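Local coordinates for heat shock protein STI1 (Saccharomyces cerevisiae, PDB 3UPV) that binds the C-terminal tail peptide of Hsp70 through this TPR2B domain and, as a whole, acts as an adaptor between Hsp70 and Hsp90, at residues 22-27 with 42-47; 68-73 with 99-104; 36-41 with 62-67; 77-82 with 92-97. All coordinates share one frame; numbering follows the deposited sequence.

Contact 1: residues 22-27 with 42-47; sequences NAVKAY and SNRAAA
A23 opens the contact from helix 20-33. Its CB meets A47 CB of helix 38-50 at 3.8 Å. V24 comes next. CG1 lies anti to the backbone N (chi1 167°), which leaves CG2 anti to the carbonyl carbon and against the same methyl, with V24 CG2 3.6 Å from A47 CB. A47 therefore packs against both residues. The carbonyl of V24 lies alongside the R44 chain, 4.0 Å from V24 O to R44 CD. The two segments run antiparallel, with axes 8.5 Å apart and an angle of 164°. They join the second helix of TPR 7 to the first helix of TPR 8, the helix-on-helix stacking by which TPR repeats build a superhelix. Y27 has the most surface buried in this contact. N43 CB sits over the centre of one ring face, a CH-pi contact with CB 3.3 Å from the Y27 ring centroid. The N43 amide is turned 47° from the ring plane, and N43 ND2 lies 3.4 Å from Y27 CE1. That amide nitrogen hydrogen-bonds to the backbone of the bound Hsp70 peptide. Nearer the backbone, Y27 CB touches R44 CB at 3.7 Å. R44 sends its guanidinium onward to a salt bridge with D60 and a hydrogen bond with T28.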
loop_
_atom_site.group_PDB
_atom_site.type_symbol
_atom_site.label_atom_id
_atom_site.label_comp_id
_atom_site.label_asym_id
_atom_site.label_seq_id
_atom_site.Cartn_x
_atom_site.Cartn_y
_atom_site.Cartn_z
ATOM N N ASN A 22 9.061 -12.318 -6.970
ATOM C CA ASN A 22 9.972 -12.578 -5.863
ATOM C C ASN A 22 9.769 -11.622 -4.672
ATOM O O ASN A 22 9.885 -12.076 -3.529
ATOM C CB ASN A 22 11.459 -12.639 -6.334
ATOM C CG ASN A 22 11.819 -13.995 -6.901
ATOM O OD1 ASN A 22 11.384 -15.041 -6.369
ATOM N ND2 ASN A 22 12.600 -14.007 -7.997
ATOM N N ALA A 23 9.446 -10.339 -4.931
ATOM C CA ALA A 23 8.951 -9.447 -3.871
ATOM C C ALA A 23 7.740 -10.020 -3.152
ATOM O O ALA A 23 7.699 -9.975 -1.933
ATOM C CB ALA A 23 8.608 -8.066 -4.422
ATOM N N VAL A 24 6.708 -10.517 -3.893
ATOM C CA VAL A 24 5.564 -11.155 -3.256
ATOM C C VAL A 24 6.038 -12.226 -2.289
ATOM O O VAL A 24 5.553 -12.287 -1.127
ATOM C CB VAL A 24 4.589 -11.690 -4.351
ATOM C CG1 VAL A 24 3.572 -12.619 -3.739
ATOM C CG2 VAL A 24 3.897 -10.467 -4.986
ATOM N N LYS A 25 7.012 -13.036 -2.747
ATOM C CA LYS A 25 7.427 -14.184 -1.968
ATOM C C LYS A 25 8.114 -13.689 -0.692
ATOM O O LYS A 25 7.842 -14.189 0.420
ATOM C CB LYS A 25 8.359 -15.039 -2.842
ATOM C CG LYS A 25 8.896 -16.275 -2.265
ATOM C CD LYS A 25 9.235 -17.202 -3.453
ATOM C CE LYS A 25 7.957 -17.653 -4.207
ATOM N NZ LYS A 25 8.276 -18.559 -5.327
ATOM N N ALA A 26 8.986 -12.682 -0.856
ATOM C CA ALA A 26 9.717 -12.130 0.304
ATOM C C ALA A 26 8.762 -11.491 1.306
ATOM O O ALA A 26 8.949 -11.677 2.494
ATOM C CB ALA A 26 10.849 -11.126 -0.189
ATOM N N TYR A 27 7.736 -10.767 0.841
ATOM C CA TYR A 27 6.826 -10.096 1.752
ATOM C C TYR A 27 5.894 -11.088 2.437
ATOM O O TYR A 27 5.466 -10.877 3.558
ATOM C CB TYR A 27 6.073 -8.940 1.069
ATOM C CG TYR A 27 7.025 -7.833 0.653
ATOM C CD1 TYR A 27 7.974 -7.329 1.578
ATOM C CD2 TYR A 27 6.988 -7.267 -0.631
ATOM C CE1 TYR A 27 8.862 -6.298 1.249
ATOM C CE2 TYR A 27 7.890 -6.172 -0.950
ATOM C CZ TYR A 27 8.791 -5.713 -0.031
ATOM O OH TYR A 27 9.598 -4.655 -0.399
ATOM N N SER A 42 1.352 -4.024 3.440
ATOM C CA SER A 42 1.399 -2.918 2.493
ATOM C C SER A 42 2.410 -3.249 1.404
ATOM O O SER A 42 2.155 -2.986 0.221
ATOM C CB SER A 42 1.749 -1.604 3.195
ATOM O OG SER A 42 2.023 -0.599 2.221
ATOM N N ASN A 43 3.578 -3.810 1.800
ATOM C CA ASN A 43 4.636 -4.083 0.844
ATOM C C ASN A 43 4.198 -5.199 -0.107
ATOM O O ASN A 43 4.332 -5.066 -1.339
ATOM C CB ASN A 43 5.951 -4.468 1.538
ATOM C CG ASN A 43 6.670 -3.281 2.220
ATOM O OD1 ASN A 43 6.404 -2.084 1.993
ATOM N ND2 ASN A 43 7.640 -3.648 3.048
ATOM N N ARG A 44 3.595 -6.281 0.424
ATOM C CA ARG A 44 3.137 -7.287 -0.505
ATOM C C ARG A 44 2.075 -6.705 -1.438
ATOM O O ARG A 44 2.105 -7.010 -2.658
ATOM C CB ARG A 44 2.532 -8.458 0.284
ATOM C CG ARG A 44 2.263 -9.633 -0.617
ATOM C CD ARG A 44 1.927 -10.973 0.101
ATOM N NE ARG A 44 0.733 -10.887 0.904
ATOM C CZ ARG A 44 0.336 -11.838 1.731
ATOM N NH1 ARG A 44 1.081 -12.965 1.909
ATOM N NH2 ARG A 44 -0.772 -11.638 2.416
ATOM N N ALA A 45 1.152 -5.858 -0.907
ATOM C CA ALA A 45 0.183 -5.182 -1.790
ATOM C C ALA A 45 0.876 -4.449 -2.938
ATOM O O ALA A 45 0.375 -4.386 -4.083
ATOM C CB ALA A 45 -0.678 -4.204 -1.022
ATOM N N ALA A 46 1.971 -3.804 -2.634
ATOM C CA ALA A 46 2.647 -2.993 -3.682
ATOM C C ALA A 46 3.060 -3.900 -4.817
ATOM O O ALA A 46 2.961 -3.532 -6.020
ATOM C CB ALA A 46 3.866 -2.251 -3.085
ATOM N N ALA A 47 3.577 -5.066 -4.450
ATOM C CA ALA A 47 4.032 -5.992 -5.475
ATOM C C ALA A 47 2.879 -6.673 -6.243
ATOM O O ALA A 47 2.926 -6.871 -7.481
ATOM C CB ALA A 47 5.020 -7.024 -4.861
#

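Contact 2: residues 68-73 with 99-104; sequences DPNFVR and RTKDAE
The N70 amide is the flat group that meets K101 directly. Its oxygen takes a hydrogen bond from the ammonium, N70 OD1 to K101 NZ 3.2 Å, and the donor stands 31° out of the carbonyl plane. The peptide carbonyl of P69 takes a second bond, P69 O to K101 NZ 3.0 Å. Here the ammonium sits well above the carbonyl plane, 67° out of it, rather than on a lone pair. The D68 carboxylate is also met from above its plane, by the backbone N of N70 at 2.9 Å from D68 OD2. This is an Asx turn, and it lies within the type I beta turn D68 to F71. The turn presents P69 O and N70 OD1 to the same lysine. K101 reaches them by bending at chi2 (-68°) and again at chi4, and its CD also packs 3.6 Å from P69 O. An alanine here would lose both ammonium bonds and is likely to leave the N70 amide freer to turn. Next to the lysine bonds, V72 supplies the apolar part. Its CG2 lies 3.8 Å from K101 O, and its CG1 lies 4.0 Å from D102 CB. The D102 carboxylate accepts a hydrogen bond from S110 N. The contact thus ties the turn between helix 54-67 and helix 72-84, at the junction of TPR 8 and TPR 9, to the later part of helix 88-106. F71 packs on A38 and S42 of helix 38-50, V72 also touches V105 and N106, and helix 111-124 packs on D102 through I114.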
loop_
_atom_site.group_PDB
_atom_site.type_symbol
_atom_site.label_atom_id
_atom_site.label_comp_id
_atom_site.label_asym_id
_atom_site.label_seq_id
_atom_site.Cartn_x
_atom_site.Cartn_y
_atom_site.Cartn_z
ATOM N N ASP A 68 -1.792 -1.185 11.590
ATOM C CA ASP A 68 -1.303 0.183 11.928
ATOM C C ASP A 68 -2.218 1.249 11.336
ATOM O O ASP A 68 -2.077 1.627 10.168
ATOM C CB ASP A 68 0.139 0.413 11.448
ATOM C CG ASP A 68 0.698 1.787 11.898
ATOM O OD1 ASP A 68 1.828 2.119 11.466
ATOM O OD2 ASP A 68 0.015 2.529 12.661
ATOM N N PRO A 69 -3.127 1.799 12.133
ATOM C CA PRO A 69 -3.994 2.808 11.544
ATOM C C PRO A 69 -3.289 4.121 11.170
ATOM O O PRO A 69 -3.861 4.920 10.473
ATOM C CB PRO A 69 -5.024 3.039 12.645
ATOM C CG PRO A 69 -4.417 2.527 13.886
ATOM C CD PRO A 69 -3.612 1.359 13.448
ATOM N N ASN A 70 -2.067 4.351 11.649
ATOM C CA ASN A 70 -1.336 5.558 11.267
ATOM C C ASN A 70 -0.438 5.400 10.045
ATOM O O ASN A 70 0.271 6.333 9.641
ATOM C CB ASN A 70 -0.626 6.091 12.480
ATOM C CG ASN A 70 -1.615 6.328 13.596
ATOM O OD1 ASN A 70 -2.677 6.919 13.346
ATOM N ND2 ASN A 70 -1.335 5.809 14.788
ATOM N N PHE A 71 -0.514 4.217 9.450
ATOM C CA PHE A 71 0.264 3.911 8.268
ATOM C C PHE A 71 -0.437 4.515 7.028
ATOM O O PHE A 71 -1.223 3.837 6.317
ATOM C CB PHE A 71 0.360 2.383 8.196
ATOM C CG PHE A 71 1.344 1.855 7.214
ATOM C CD1 PHE A 71 2.380 2.651 6.681
ATOM C CD2 PHE A 71 1.242 0.535 6.831
ATOM C CE1 PHE A 71 3.265 2.092 5.745
ATOM C CE2 PHE A 71 2.135 -0.024 5.931
ATOM C CZ PHE A 71 3.142 0.757 5.386
ATOM N N VAL A 72 -0.122 5.790 6.760
ATOM C CA VAL A 72 -0.788 6.540 5.694
ATOM C C VAL A 72 -0.648 5.836 4.305
ATOM O O VAL A 72 -1.546 5.885 3.450
ATOM C CB VAL A 72 -0.132 7.980 5.624
ATOM C CG1 VAL A 72 -0.643 8.777 4.434
ATOM C CG2 VAL A 72 -0.248 8.763 6.953
ATOM N N ARG A 73 0.524 5.233 4.064
ATOM C CA ARG A 73 0.826 4.632 2.746
ATOM C C ARG A 73 -0.180 3.577 2.393
ATOM O O ARG A 73 -0.551 3.418 1.238
ATOM C CB ARG A 73 2.205 4.011 2.748
ATOM C CG ARG A 73 2.561 3.493 1.347
ATOM C CD ARG A 73 3.783 4.311 0.864
ATOM N NE ARG A 73 5.024 3.855 1.449
ATOM C CZ ARG A 73 6.199 4.518 1.417
ATOM N NH1 ARG A 73 6.301 5.714 0.861
ATOM N NH2 ARG A 73 7.289 3.979 1.960
ATOM N N ARG A 99 -6.249 11.581 3.545
ATOM C CA ARG A 99 -5.848 12.999 3.650
ATOM C C ARG A 99 -5.753 13.441 5.105
ATOM O O ARG A 99 -4.854 14.191 5.503
ATOM C CB ARG A 99 -6.855 13.889 2.903
ATOM C CG ARG A 99 -6.425 15.390 2.817
ATOM C CD ARG A 99 -7.542 16.262 2.214
ATOM N NE ARG A 99 -8.185 15.583 1.061
ATOM C CZ ARG A 99 -9.381 14.969 1.126
ATOM N NH1 ARG A 99 -9.896 14.367 0.060
ATOM N NH2 ARG A 99 -10.070 14.971 2.272
ATOM N N THR A 100 -6.720 12.992 5.883
ATOM C CA THR A 100 -6.795 13.289 7.338
ATOM C C THR A 100 -5.600 12.737 8.097
ATOM O O THR A 100 -4.947 13.462 8.817
ATOM C CB THR A 100 -8.065 12.647 7.867
ATOM O OG1 THR A 100 -9.196 13.362 7.341
ATOM C CG2 THR A 100 -8.093 12.586 9.455
ATOM N N LYS A 101 -5.332 11.438 7.910
ATOM C CA LYS A 101 -4.151 10.768 8.478
ATOM C C LYS A 101 -2.868 11.426 8.006
ATOM O O LYS A 101 -1.964 11.603 8.790
ATOM C CB LYS A 101 -4.149 9.261 8.172
ATOM C CG LYS A 101 -5.110 8.476 9.071
ATOM C CD LYS A 101 -4.627 8.467 10.514
ATOM C CE LYS A 101 -5.752 8.148 11.513
ATOM N NZ LYS A 101 -5.629 6.783 12.068
ATOM N N ASP A 102 -2.807 11.821 6.731
ATOM C CA ASP A 102 -1.595 12.423 6.208
ATOM C C ASP A 102 -1.261 13.724 6.945
ATOM O O ASP A 102 -0.115 13.931 7.355
ATOM C CB ASP A 102 -1.685 12.639 4.701
ATOM C CG ASP A 102 -0.455 13.280 4.132
ATOM O OD1 ASP A 102 -0.550 14.460 3.666
ATOM O OD2 ASP A 102 0.612 12.585 4.146
ATOM N N ALA A 103 -2.265 14.582 7.103
ATOM C CA ALA A 103 -2.126 15.759 7.963
ATOM C C ALA A 103 -1.696 15.456 9.412
ATOM O O ALA A 103 -0.746 16.071 9.904
ATOM C CB ALA A 103 -3.406 16.597 7.929
ATOM N N GLU A 104 -2.382 14.505 10.073
ATOM C CA GLU A 104 -2.077 14.121 11.444
ATOM C C GLU A 104 -0.668 13.565 11.653
ATOM O O GLU A 104 0.115 14.039 12.539
ATOM C CB GLU A 104 -3.082 13.050 11.874
ATOM C CG GLU A 104 -4.457 13.660 12.094
ATOM C CD GLU A 104 -5.577 12.631 12.261
ATOM O OE1 GLU A 104 -6.730 13.064 12.344
ATOM O OE2 GLU A 104 -5.321 11.415 12.296
#

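Contact 3: residues 36-41 with 62-67; sequences EDARGY and NKAIEK
Y41 and K63 meet ring face to aliphatic chain. K63 CG stands over one face of the ring, shifted toward the rim, 3.8 Å from the Y41 centroid, a CH-pi contact. The K63 chain sets out anti to the backbone N (chi1 -161°). It then bends at chi2 and chi3, which carries its ammonium away from the ring. K67 passes the ring obliquely, with K67 CG 3.9 Å from Y41 CE1. The phenol hydroxyl is hydrogen-bonded to P35 O. Between these longer groups the helices come close at A38 and A64: A38 CB lies 3.4 Å from A64 O, and A64 CB also meets Y41 CB at 3.9 Å. Helix 38-50 and helix 54-67 are the two antiparallel helices of TPR 8, and small residues at this point let the pair of the helix-turn-helix motif approach closely. E36 and K67 cross at about a right angle at the outer end. The E36 chain folds back at chi2 (-55°), and its OE1 accepts a hydrogen bond from K67 NZ at 2.9 Å, part of a salt bridge. The lysine arrives on the syn side, 30° out of the carboxylate plane. A water lies between E36 O and K67 O, within hydrogen-bonding distance of both. On the far side of the first segment D37 is the N-cap of helix 38-50, its OD2 accepting from R39 N. R39 in turn grips D37 side-on through NE and NH2, with R39 NH2 2.8 Å from D37 OD1. R39 also packs against an acidic side chain of the bound peptide.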
loop_
_atom_site.group_PDB
_atom_site.type_symbol
_atom_site.label_atom_id
_atom_site.label_comp_id
_atom_site.label_asym_id
_atom_site.label_seq_id
_atom_site.Cartn_x
_atom_site.Cartn_y
_atom_site.Cartn_z
ATOM N N GLU A 36 2.255 -8.923 12.807
ATOM C CA GLU A 36 1.679 -7.685 13.284
ATOM C C GLU A 36 2.272 -6.435 12.664
ATOM O O GLU A 36 1.832 -5.294 12.944
ATOM C CB GLU A 36 1.864 -7.630 14.806
ATOM C CG GLU A 36 0.999 -8.715 15.539
ATOM C CD GLU A 36 -0.468 -8.585 15.160
ATOM O OE1 GLU A 36 -1.010 -9.491 14.498
ATOM O OE2 GLU A 36 -1.115 -7.573 15.504
ATOM N N ASP A 37 3.266 -6.643 11.800
ATOM C CA ASP A 37 3.986 -5.571 11.174
ATOM C C ASP A 37 3.189 -5.200 9.952
ATOM O O ASP A 37 3.195 -5.936 8.937
ATOM C CB ASP A 37 5.422 -6.014 10.865
ATOM C CG ASP A 37 6.298 -4.888 10.312
ATOM O OD1 ASP A 37 7.540 -5.045 10.353
ATOM O OD2 ASP A 37 5.764 -3.845 9.854
ATOM N N ALA A 38 2.480 -4.069 10.019
ATOM C CA ALA A 38 1.713 -3.554 8.847
ATOM C C ALA A 38 2.539 -3.419 7.540
ATOM O O ALA A 38 1.982 -3.486 6.458
ATOM C CB ALA A 38 1.075 -2.173 9.170
ATOM N N ARG A 39 3.839 -3.163 7.637
ATOM C CA ARG A 39 4.638 -2.911 6.440
ATOM C C ARG A 39 4.618 -4.127 5.528
ATOM O O ARG A 39 4.684 -3.973 4.301
ATOM C CB ARG A 39 6.090 -2.577 6.768
ATOM C CG ARG A 39 6.231 -1.304 7.590
ATOM C CD ARG A 39 7.674 -1.037 7.995
ATOM N NE ARG A 39 8.147 -2.136 8.847
ATOM C CZ ARG A 39 9.409 -2.297 9.239
ATOM N NH1 ARG A 39 10.351 -1.398 8.881
ATOM N NH2 ARG A 39 9.726 -3.324 10.035
ATOM N N GLY A 40 4.606 -5.327 6.097
ATOM C CA GLY A 40 4.652 -6.526 5.236
ATOM C C GLY A 40 3.441 -6.615 4.308
ATOM O O GLY A 40 3.560 -6.996 3.111
ATOM N N TYR A 41 2.262 -6.327 4.866
ATOM C CA TYR A 41 1.011 -6.337 4.087
ATOM C C TYR A 41 1.034 -5.252 3.037
ATOM O O TYR A 41 0.766 -5.548 1.859
ATOM C CB TYR A 41 -0.174 -6.165 5.043
ATOM C CG TYR A 41 -0.238 -7.266 6.043
ATOM C CD1 TYR A 41 0.242 -7.049 7.341
ATOM C CD2 TYR A 41 -0.684 -8.538 5.689
ATOM C CE1 TYR A 41 0.261 -8.028 8.281
ATOM C CE2 TYR A 41 -0.751 -9.569 6.699
ATOM C CZ TYR A 41 -0.223 -9.304 7.981
ATOM O OH TYR A 41 -0.158 -10.213 9.025
ATOM N N ASN A 62 -6.067 -3.503 3.321
ATOM C CA ASN A 62 -7.029 -3.571 4.445
ATOM C C ASN A 62 -6.416 -4.179 5.722
ATOM O O ASN A 62 -6.596 -3.680 6.852
ATOM C CB ASN A 62 -8.319 -4.265 3.995
ATOM C CG ASN A 62 -9.161 -3.351 3.184
ATOM O OD1 ASN A 62 -9.776 -3.753 2.188
ATOM N ND2 ASN A 62 -9.161 -2.072 3.574
ATOM N N LYS A 63 -5.635 -5.219 5.547
ATOM C CA LYS A 63 -4.949 -5.852 6.687
ATOM C C LYS A 63 -3.877 -4.890 7.289
ATOM O O LYS A 63 -3.736 -4.822 8.504
ATOM C CB LYS A 63 -4.360 -7.200 6.242
ATOM C CG LYS A 63 -4.013 -8.216 7.365
ATOM C CD LYS A 63 -5.267 -8.905 7.967
ATOM C CE LYS A 63 -5.749 -10.133 7.164
ATOM N NZ LYS A 63 -6.802 -11.037 7.852
ATOM N N ALA A 64 -3.118 -4.191 6.442
ATOM C CA ALA A 64 -2.156 -3.210 6.912
ATOM C C ALA A 64 -2.835 -2.139 7.750
ATOM O O ALA A 64 -2.300 -1.721 8.784
ATOM C CB ALA A 64 -1.426 -2.535 5.728
ATOM N N ILE A 65 -4.001 -1.703 7.276
ATOM C CA ILE A 65 -4.831 -0.710 7.977
ATOM C C ILE A 65 -5.242 -1.233 9.357
ATOM O O ILE A 65 -5.146 -0.496 10.368
ATOM C CB ILE A 65 -6.036 -0.223 7.100
ATOM C CG1 ILE A 65 -5.469 0.685 5.962
ATOM C CG2 ILE A 65 -7.135 0.513 8.013
ATOM C CD1 ILE A 65 -6.412 0.959 4.773
ATOM N N GLU A 66 -5.583 -2.521 9.434
ATOM C CA GLU A 66 -5.899 -3.089 10.762
ATOM C C GLU A 66 -4.694 -3.117 11.702
ATOM O O GLU A 66 -4.842 -2.922 12.902
ATOM C CB GLU A 66 -6.438 -4.503 10.677
ATOM C CG GLU A 66 -7.643 -4.806 9.788
ATOM C CD GLU A 66 -7.963 -6.312 9.791
ATOM O OE1 GLU A 66 -7.426 -7.023 10.672
ATOM O OE2 GLU A 66 -8.739 -6.810 8.932
ATOM N N LYS A 67 -3.513 -3.393 11.166
ATOM C CA LYS A 67 -2.330 -3.550 12.007
ATOM C C LYS A 67 -1.786 -2.191 12.469
ATOM O O LYS A 67 -1.329 -2.072 13.593
ATOM C CB LYS A 67 -1.221 -4.348 11.249
ATOM C CG LYS A 67 -1.550 -5.778 10.883
ATOM C CD LYS A 67 -2.048 -6.597 12.007
ATOM C CE LYS A 67 -2.461 -7.943 11.469
ATOM N NZ LYS A 67 -3.050 -8.806 12.518
HETATM O O HOH W 1 -0.188 -4.474 14.685
#

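Contact 4: residues 77-82 with 92-97; sequences RKATAQ and LETLDA
Q82 leaves its backbone with CG anti to the carbonyl carbon (chi1 -72°) and then runs extended, which carries its amide across to T94. T94 has its hydroxyl in the matching place, anti to its carbonyl carbon (chi1 -59°), with CG2 directed to the K78-A79 side. Q82 NE2 donates to T94 OG1 at 2.7 Å. The bond angle is 155°, and the hydroxyl lies close to the amide plane. T94 OG1 also hydrogen-bonds to S90 O, so this buried hydroxyl has two partners. A leucine in place of Q82 would remove the amide donor and would probably leave T94 OG1 without this partner across the contact. T94 CG2 packs against the extended K78 chain, 3.9 Å from K78 CD, and lies 4.0 Å from A79 CB. Next to it A79 CB meets L95 CD2 at 3.6 Å, the small methyl letting the leucine come in close. The segments are antiparallel, their axes 8.7 Å apart. They are the paired helices of TPR 9, helix 72-84 and helix 88-106. K78 and A81 of helix 72-84 also pack on helix 54-67, while R77 turns to helix 38-50 and the peptide backbone. Helix 111-124 covers L95 through L117.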
loop_
_atom_site.group_PDB
_atom_site.type_symbol
_atom_site.label_atom_id
_atom_site.label_comp_id
_atom_site.label_asym_id
_atom_site.label_seq_id
_atom_site.Cartn_x
_atom_site.Cartn_y
_atom_site.Cartn_z
ATOM N N ARG A 77 -2.186 3.497 -1.000
ATOM C CA ARG A 77 -2.117 2.293 -1.835
ATOM C C ARG A 77 -3.469 1.670 -2.140
ATOM O O ARG A 77 -3.772 1.228 -3.282
ATOM C CB ARG A 77 -1.226 1.297 -1.123
ATOM C CG ARG A 77 -0.676 0.401 -2.095
ATOM C CD ARG A 77 0.302 -0.652 -1.542
ATOM N NE ARG A 77 1.485 -0.135 -0.832
ATOM C CZ ARG A 77 2.534 0.400 -1.458
ATOM N NH1 ARG A 77 3.624 0.833 -0.785
ATOM N NH2 ARG A 77 2.493 0.480 -2.783
ATOM N N LYS A 78 -4.267 1.486 -1.100
ATOM C CA LYS A 78 -5.608 0.948 -1.290
ATOM C C LYS A 78 -6.462 1.764 -2.276
ATOM O O LYS A 78 -7.147 1.179 -3.116
ATOM C CB LYS A 78 -6.312 0.975 0.042
ATOM C CG LYS A 78 -7.747 0.454 -0.001
ATOM C CD LYS A 78 -8.327 0.487 1.429
ATOM C CE LYS A 78 -9.824 0.257 1.414
ATOM N NZ LYS A 78 -10.431 0.196 2.800
ATOM N N ALA A 79 -6.445 3.099 -2.113
ATOM C CA ALA A 79 -7.214 3.972 -3.015
ATOM C C ALA A 79 -6.771 3.795 -4.432
ATOM O O ALA A 79 -7.606 3.803 -5.357
ATOM C CB ALA A 79 -7.074 5.401 -2.626
ATOM N N THR A 80 -5.449 3.695 -4.620
ATOM C CA THR A 80 -4.887 3.526 -5.986
ATOM C C THR A 80 -5.422 2.190 -6.584
ATOM O O THR A 80 -5.823 2.154 -7.738
ATOM C CB THR A 80 -3.349 3.601 -6.071
ATOM O OG1 THR A 80 -2.757 2.495 -5.399
ATOM C CG2 THR A 80 -2.811 4.866 -5.458
ATOM N N ALA A 81 -5.428 1.109 -5.795
ATOM C CA ALA A 81 -5.969 -0.166 -6.244
ATOM C C ALA A 81 -7.453 -0.075 -6.471
ATOM O O ALA A 81 -7.998 -0.657 -7.452
ATOM C CB ALA A 81 -5.619 -1.309 -5.283
ATOM N N GLN A 82 -8.137 0.665 -5.623
ATOM C CA GLN A 82 -9.609 0.814 -5.825
ATOM C C GLN A 82 -9.910 1.568 -7.151
ATOM O O GLN A 82 -10.805 1.183 -7.935
ATOM C CB GLN A 82 -10.295 1.496 -4.636
ATOM C CG GLN A 82 -10.358 0.542 -3.416
ATOM C CD GLN A 82 -10.896 1.199 -2.144
ATOM O OE1 GLN A 82 -11.775 0.662 -1.486
ATOM N NE2 GLN A 82 -10.463 2.383 -1.863
ATOM N N LEU A 92 -12.761 7.402 -3.184
ATOM C CA LEU A 92 -12.864 8.784 -2.702
ATOM C C LEU A 92 -12.948 8.771 -1.152
ATOM O O LEU A 92 -12.326 9.610 -0.464
ATOM C CB LEU A 92 -14.141 9.376 -3.350
ATOM C CG LEU A 92 -13.977 9.762 -4.849
ATOM C CD1 LEU A 92 -15.341 10.015 -5.492
ATOM C CD2 LEU A 92 -13.005 10.942 -5.129
ATOM N N GLU A 93 -13.673 7.806 -0.594
ATOM C CA GLU A 93 -13.788 7.654 0.875
ATOM C C GLU A 93 -12.427 7.289 1.492
ATOM O O GLU A 93 -12.003 7.863 2.509
ATOM C CB GLU A 93 -14.866 6.587 1.245
ATOM C CG GLU A 93 -16.313 7.156 1.309
ATOM C CD GLU A 93 -17.409 6.070 1.407
ATOM O OE1 GLU A 93 -18.596 6.421 1.401
ATOM O OE2 GLU A 93 -17.112 4.862 1.458
ATOM N N THR A 94 -11.702 6.404 0.808
ATOM C CA THR A 94 -10.433 5.998 1.300
ATOM C C THR A 94 -9.471 7.207 1.249
ATOM O O THR A 94 -8.632 7.381 2.152
ATOM C CB THR A 94 -9.871 4.882 0.439
ATOM O OG1 THR A 94 -10.788 3.781 0.447
ATOM C CG2 THR A 94 -8.485 4.402 0.974
ATOM N N LEU A 95 -9.564 8.013 0.177
ATOM C CA LEU A 95 -8.707 9.170 0.052
ATOM C C LEU A 95 -9.006 10.237 1.096
ATOM O O LEU A 95 -8.074 10.967 1.522
ATOM C CB LEU A 95 -8.742 9.793 -1.316
ATOM C CG LEU A 95 -8.104 8.855 -2.319
ATOM C CD1 LEU A 95 -8.565 9.079 -3.804
ATOM C CD2 LEU A 95 -6.583 8.897 -2.138
ATOM N N ASP A 96 -10.287 10.384 1.446
ATOM C CA ASP A 96 -10.677 11.295 2.573
ATOM C C ASP A 96 -9.970 10.926 3.870
ATOM O O ASP A 96 -9.419 11.791 4.589
ATOM C CB ASP A 96 -12.182 11.230 2.787
ATOM C CG ASP A 96 -12.929 12.135 1.865
ATOM O OD1 ASP A 96 -12.300 13.014 1.219
ATOM O OD2 ASP A 96 -14.167 11.952 1.797
ATOM N N ALA A 97 -9.885 9.635 4.120
ATOM C CA ALA A 97 -9.256 9.114 5.338
ATOM C C ALA A 97 -7.754 9.254 5.283
ATOM O O ALA A 97 -7.132 9.649 6.298
ATOM C CB ALA A 97 -9.639 7.664 5.539
#

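How the contacts relate
Contacts 1 and 3 share helix 38-50 and lie about 12 Å apart between centres, their segments alternating along the chain. Contact 1 joins TPR 7 to TPR 8, and contact 3 pairs the helices of TPR 8. Contacts 2 and 4 come later, about 12 Å apart, both between helix 72-84 and helix 88-106; contact 4 falls within the sequence span of contact 2. Contacts 1 and 4 lie on opposite sides of the chain centre, yet R77 makes a probable hydrogen bond to S42. F71 packs on A38, linking contacts 2 and 3. Together they stack successive TPR helices into one peptide-binding domain, where N43, R73 and R77 bond to the bound Hsp70 peptide.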